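Local coordinates for protein lectin (Colocasia esculenta, PDB 5T1X) that probably binds carbohydrate, mannose-type sugars in particular, as a lectin of taro related to the snowdrop (GNA) family, at residues K63-I68 against W77-S82; L9-V14 against G86-I91. All coordinates share one frame; numbering follows the deposited sequence.

Contact 1 of 2, residues K63-I68 against W77-S82; sequences KGELII and WSSNSS
The indole of W77 meets the strand of L66 and I68 at its six-membered ring: L66 CD2 comes to 4.0 Å from W77 CZ3 and crosses it obliquely, I68 CG1 arrives at a slant near CE3, and the backbone N of S79 lies above one face, offset toward the rim. F101 of the neighbouring lectin chain also packs on W77. All this belongs to the β-hairpin of strands 66-69 and 75-78 at the edge of an antiparallel sheet in the GNA-type β-prism II fold. I68 and W77 form the hydrogen-bonded pair, strong from I68 N to W77 O and weak in return; I67 and S78 form the non-hydrogen-bonded pair.

Beyond S78 the chain leaves the strand and serine hydroxyls take over much of the pairing. S79 N still donates to L66 O, but L66 N is met by the side-chain oxygen S79 OG at 3.0 Å, almost straight at 170°. Chi1 of 58° sets that OG between its own N and carbonyl carbon, facing the other strand. S79 OG donates a hydrogen bond to S81 OG, which in turn donates to G64 O, so two linked hydroxyls connect L66 N to G64 O.

On the face of I67 and S78, the extended E65 side chain runs alongside S78. Its OE2, through the anti lone pair, accepts from S78 OG at 2.6 Å. That same hydroxyl closes an ST turn by accepting from N80 N at 3.0 Å, so a donated and an accepted bond both fix S78 OG.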
loop_
_atom_site.group_PDB
_atom_site.type_symbol
_atom_site.label_atom_id
_atom_site.label_comp_id
_atom_site.label_asym_id
_atom_site.label_seq_id
_atom_site.Cartn_x
_atom_site.Cartn_y
_atom_site.Cartn_z
ATOM N N LYS B 63 1.042 5.559 -13.529
ATOM C CA LYS B 63 0.049 4.808 -14.305
ATOM C C LYS B 63 0.032 3.354 -13.817
ATOM O O LYS B 63 -0.585 2.511 -14.442
ATOM C CB LYS B 63 0.337 4.868 -15.822
ATOM C CG LYS B 63 0.154 6.248 -16.447
ATOM C CD LYS B 63 0.968 6.381 -17.723
ATOM C CE LYS B 63 0.928 7.777 -18.295
ATOM N NZ LYS B 63 1.669 7.862 -19.584
ATOM N N GLY B 64 0.726 3.068 -12.720
ATOM C CA GLY B 64 0.740 1.723 -12.158
ATOM C C GLY B 64 1.681 0.725 -12.782
ATOM O O GLY B 64 1.575 -0.463 -12.482
ATOM N N GLU B 65 2.626 1.196 -13.620
ATOM C CA GLU B 65 3.632 0.340 -14.251
ATOM C C GLU B 65 4.924 0.383 -13.444
ATOM O O GLU B 65 5.465 1.460 -13.164
ATOM C CB GLU B 65 3.866 0.743 -15.725
ATOM C CG GLU B 65 4.609 -0.304 -16.554
ATOM C CD GLU B 65 5.070 0.130 -17.939
ATOM O OE1 GLU B 65 4.649 1.214 -18.401
ATOM O OE2 GLU B 65 5.836 -0.629 -18.576
ATOM N N LEU B 66 5.392 -0.803 -13.051
ATOM C CA LEU B 66 6.634 -0.980 -12.279
ATOM C C LEU B 66 7.712 -1.406 -13.255
ATOM O O LEU B 66 7.534 -2.402 -13.956
ATOM C CB LEU B 66 6.402 -2.035 -11.187
ATOM C CG LEU B 66 7.549 -2.256 -10.196
ATOM C CD1 LEU B 66 7.747 -1.049 -9.268
ATOM C CD2 LEU B 66 7.305 -3.520 -9.367
ATOM N N ILE B 67 8.782 -0.617 -13.369
ATOM C CA ILE B 67 9.814 -0.877 -14.381
ATOM C C ILE B 67 11.207 -0.944 -13.774
ATOM O O ILE B 67 11.519 -0.197 -12.846
ATOM C CB ILE B 67 9.752 0.256 -15.459
ATOM C CG1 ILE B 67 8.355 0.345 -16.124
ATOM C CG2 ILE B 67 10.835 0.071 -16.547
ATOM C CD1 ILE B 67 8.021 1.721 -16.684
ATOM N N ILE B 68 12.049 -1.829 -14.337
ATOM C CA ILE B 68 13.489 -1.879 -14.078
ATOM C C ILE B 68 14.123 -1.252 -15.301
ATOM O O ILE B 68 13.904 -1.734 -16.422
ATOM C CB ILE B 68 14.070 -3.306 -13.823
ATOM C CG1 ILE B 68 13.401 -4.004 -12.641
ATOM C CG2 ILE B 68 15.617 -3.255 -13.676
ATOM C CD1 ILE B 68 13.871 -5.494 -12.516
ATOM N N TRP B 77 12.883 -4.836 -17.463
ATOM C CA TRP B 77 11.710 -5.584 -17.026
ATOM C C TRP B 77 10.577 -4.619 -16.760
ATOM O O TRP B 77 10.811 -3.482 -16.351
ATOM C CB TRP B 77 12.033 -6.392 -15.738
ATOM C CG TRP B 77 10.889 -7.198 -15.180
ATOM C CD1 TRP B 77 10.589 -8.500 -15.452
ATOM C CD2 TRP B 77 9.948 -6.766 -14.186
ATOM N NE1 TRP B 77 9.479 -8.891 -14.730
ATOM C CE2 TRP B 77 9.069 -7.845 -13.943
ATOM C CE3 TRP B 77 9.735 -5.552 -13.507
ATOM C CZ2 TRP B 77 8.003 -7.755 -13.034
ATOM C CZ3 TRP B 77 8.681 -5.465 -12.607
ATOM C CH2 TRP B 77 7.835 -6.556 -12.373
ATOM N N SER B 78 9.347 -5.073 -16.983
ATOM C CA SER B 78 8.157 -4.312 -16.649
ATOM C C SER B 78 7.085 -5.232 -16.115
ATOM O O SER B 78 6.963 -6.380 -16.577
ATOM C CB SER B 78 7.616 -3.559 -17.860
ATOM O OG SER B 78 6.392 -2.943 -17.491
ATOM N N SER B 79 6.260 -4.709 -15.192
ATOM C CA SER B 79 5.092 -5.431 -14.670
ATOM C C SER B 79 4.027 -5.552 -15.756
ATOM O O SER B 79 3.134 -6.394 -15.663
ATOM C CB SER B 79 4.509 -4.706 -13.460
ATOM O OG SER B 79 4.131 -3.377 -13.801
ATOM N N ASN B 80 4.112 -4.676 -16.779
ATOM C CA ASN B 80 3.157 -4.565 -17.887
ATOM C C ASN B 80 1.738 -4.243 -17.396
ATOM O O ASN B 80 0.766 -4.501 -18.109
ATOM C CB ASN B 80 3.174 -5.790 -18.787
ATOM C CG ASN B 80 4.489 -5.914 -19.510
ATOM O OD1 ASN B 80 5.162 -6.938 -19.429
ATOM N ND2 ASN B 80 4.907 -4.847 -20.198
ATOM N N SER B 81 1.636 -3.619 -16.204
ATOM C CA SER B 81 0.368 -3.126 -15.656
ATOM C C SER B 81 0.273 -1.663 -16.039
ATOM O O SER B 81 1.282 -0.961 -16.069
ATOM C CB SER B 81 0.293 -3.322 -14.140
ATOM O OG SER B 81 1.483 -2.907 -13.482
ATOM N N SER B 82 -0.912 -1.216 -16.397
ATOM C CA SER B 82 -1.117 0.154 -16.854
ATOM C C SER B 82 -2.550 0.549 -16.572
ATOM O O SER B 82 -3.474 -0.190 -16.928
ATOM C CB SER B 82 -0.814 0.236 -18.350
ATOM O OG SER B 82 -1.188 1.491 -18.883
#

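Contact 2 of 2, residues L9-V14 against G86-I91; sequences LFSGQV and GDYVLI
S11 and Y88 grip each other twice where the strand pairing runs out. S11 N donates to Y88 O at 3.0 Å, approaching from above the carbonyl plane, and Y88 N returns a bond to S11 OG, bent to 142°. With chi1 at -68°, S11 OG sits beside its own backbone N, 3.3 Å from Y88 CB and near the plane of the Y88 ring, beyond its edge. The hydroxyl has a second partner in N61 O, while Y88 OH is held by K84 O.

Ordinary backbone pairing continues beyond: L9 and L90 exchange two hydrogen bonds, the shorter from L90 N to L9 O at 2.8 Å. They join strand 8-10, outermost in this chain's sheet, to 89-92, which pairs in turn with 98-107; this is one of the three antiparallel sheets of the β-prism II fold. A type II turn from F10 to Q13 then leads out of the strand, and Q13 folds back so that OE1 accepts from F10 N in its carbonyl plane.

Apolar contact is split between the faces. L9 CB and L90 CB meet on one; on the other, V89 CG2 lies over the F10 ring in a CH-pi contact, 3.9 Å from its centroid.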
loop_
_atom_site.group_PDB
_atom_site.type_symbol
_atom_site.label_atom_id
_atom_site.label_comp_id
_atom_site.label_asym_id
_atom_site.label_seq_id
_atom_site.Cartn_x
_atom_site.Cartn_y
_atom_site.Cartn_z
ATOM N N LEU B 9 6.424 1.422 -1.580
ATOM C CA LEU B 9 7.096 2.133 -2.655
ATOM C C LEU B 9 6.033 2.916 -3.415
ATOM O O LEU B 9 5.214 2.320 -4.106
ATOM C CB LEU B 9 7.909 1.197 -3.581
ATOM C CG LEU B 9 8.935 1.920 -4.470
ATOM C CD1 LEU B 9 10.135 2.358 -3.665
ATOM C CD2 LEU B 9 9.382 1.043 -5.617
ATOM N N PHE B 10 5.990 4.239 -3.209
ATOM C CA PHE B 10 5.013 5.084 -3.883
ATOM C C PHE B 10 5.527 5.462 -5.261
ATOM O O PHE B 10 6.748 5.430 -5.496
ATOM C CB PHE B 10 4.729 6.355 -3.060
ATOM C CG PHE B 10 4.028 6.091 -1.757
ATOM C CD1 PHE B 10 2.647 5.932 -1.711
ATOM C CD2 PHE B 10 4.748 5.992 -0.567
ATOM C CE1 PHE B 10 1.993 5.679 -0.498
ATOM C CE2 PHE B 10 4.093 5.735 0.644
ATOM C CZ PHE B 10 2.721 5.576 0.670
ATOM N N SER B 11 4.606 5.823 -6.175
ATOM C CA SER B 11 4.960 6.323 -7.507
ATOM C C SER B 11 6.051 7.396 -7.396
ATOM O O SER B 11 5.924 8.323 -6.585
ATOM C CB SER B 11 3.732 6.936 -8.184
ATOM O OG SER B 11 2.760 5.949 -8.490
ATOM N N GLY B 12 7.106 7.250 -8.184
ATOM C CA GLY B 12 8.197 8.220 -8.181
ATOM C C GLY B 12 9.380 7.811 -7.326
ATOM O O GLY B 12 10.494 8.249 -7.598
ATOM N N GLN B 13 9.181 6.952 -6.300
ATOM C CA GLN B 13 10.330 6.528 -5.493
ATOM C C GLN B 13 11.198 5.554 -6.300
ATOM O O GLN B 13 10.701 4.875 -7.200
ATOM C CB GLN B 13 9.890 5.892 -4.166
ATOM C CG GLN B 13 9.167 6.879 -3.256
ATOM C CD GLN B 13 8.932 6.304 -1.886
ATOM O OE1 GLN B 13 8.126 5.388 -1.695
ATOM N NE2 GLN B 13 9.597 6.876 -0.895
ATOM N N VAL B 14 12.500 5.535 -6.032
ATOM C CA VAL B 14 13.386 4.614 -6.752
ATOM C C VAL B 14 14.165 3.740 -5.769
ATOM O O VAL B 14 14.551 4.208 -4.687
ATOM C CB VAL B 14 14.354 5.327 -7.745
ATOM C CG1 VAL B 14 13.606 6.251 -8.709
ATOM C CG2 VAL B 14 15.469 6.071 -7.028
ATOM N N GLY B 86 -2.512 8.786 -12.093
ATOM C CA GLY B 86 -2.714 9.072 -10.680
ATOM C C GLY B 86 -1.603 8.553 -9.806
ATOM O O GLY B 86 -0.537 8.199 -10.305
ATOM N N ASP B 87 -1.843 8.505 -8.493
ATOM C CA ASP B 87 -0.849 8.024 -7.534
ATOM C C ASP B 87 -1.042 6.535 -7.244
ATOM O O ASP B 87 -2.167 6.099 -7.015
ATOM C CB ASP B 87 -0.926 8.842 -6.243
ATOM C CG ASP B 87 -0.638 10.312 -6.481
ATOM O OD1 ASP B 87 0.122 10.624 -7.433
ATOM O OD2 ASP B 87 -1.207 11.151 -5.751
ATOM N N TYR B 88 0.060 5.771 -7.260
ATOM C CA TYR B 88 0.082 4.315 -7.025
ATOM C C TYR B 88 1.000 3.960 -5.869
ATOM O O TYR B 88 1.858 4.755 -5.484
ATOM C CB TYR B 88 0.528 3.565 -8.304
ATOM C CG TYR B 88 -0.534 3.586 -9.387
ATOM C CD1 TYR B 88 -1.340 2.480 -9.620
ATOM C CD2 TYR B 88 -0.793 4.745 -10.117
ATOM C CE1 TYR B 88 -2.350 2.508 -10.587
ATOM C CE2 TYR B 88 -1.822 4.796 -11.065
ATOM C CZ TYR B 88 -2.588 3.669 -11.303
ATOM O OH TYR B 88 -3.616 3.713 -12.218
ATOM N N VAL B 89 0.814 2.756 -5.303
ATOM C CA VAL B 89 1.679 2.280 -4.236
ATOM C C VAL B 89 1.938 0.790 -4.440
ATOM O O VAL B 89 1.027 0.046 -4.787
ATOM C CB VAL B 89 1.120 2.593 -2.813
ATOM C CG1 VAL B 89 -0.189 1.848 -2.543
ATOM C CG2 VAL B 89 2.153 2.289 -1.718
ATOM N N LEU B 90 3.190 0.384 -4.262
ATOM C CA LEU B 90 3.590 -1.019 -4.254
ATOM C C LEU B 90 3.746 -1.380 -2.798
ATOM O O LEU B 90 4.504 -0.706 -2.090
ATOM C CB LEU B 90 4.917 -1.212 -5.031
ATOM C CG LEU B 90 5.615 -2.576 -4.873
ATOM C CD1 LEU B 90 4.875 -3.686 -5.592
ATOM C CD2 LEU B 90 7.045 -2.503 -5.406
ATOM N N ILE B 91 3.006 -2.397 -2.327
ATOM C CA ILE B 91 3.094 -2.817 -0.940
ATOM C C ILE B 91 3.689 -4.209 -0.860
ATOM O O ILE B 91 3.153 -5.134 -1.467
ATOM C CB ILE B 91 1.716 -2.787 -0.207
ATOM C CG1 ILE B 91 0.982 -1.421 -0.376
ATOM C CG2 ILE B 91 1.881 -3.157 1.292
ATOM C CD1 ILE B 91 -0.436 -1.385 0.216
#

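In the fold
Contact 1 is local, a hairpin with eight residues between its segments, and only partly buried; contact 2 is the more buried and joins parts of the chain 72 residues apart, enclosing contact 1 within its loop. They hold different sheets, but each pairs an edge strand with its neighbour and replaces backbone partners with serine hydroxyls as the strands end. Contact 1 adds a carboxylate and linked serine hydroxyls; contact 2 has one serine hydroxyl beside backbone bonds and a CH-pi contact. They touch directly: Y88 packs on K63 and G64, and L66 meets L90, while I100 of strand 98-107 packs against both contacts. The second lectin chain also reaches both.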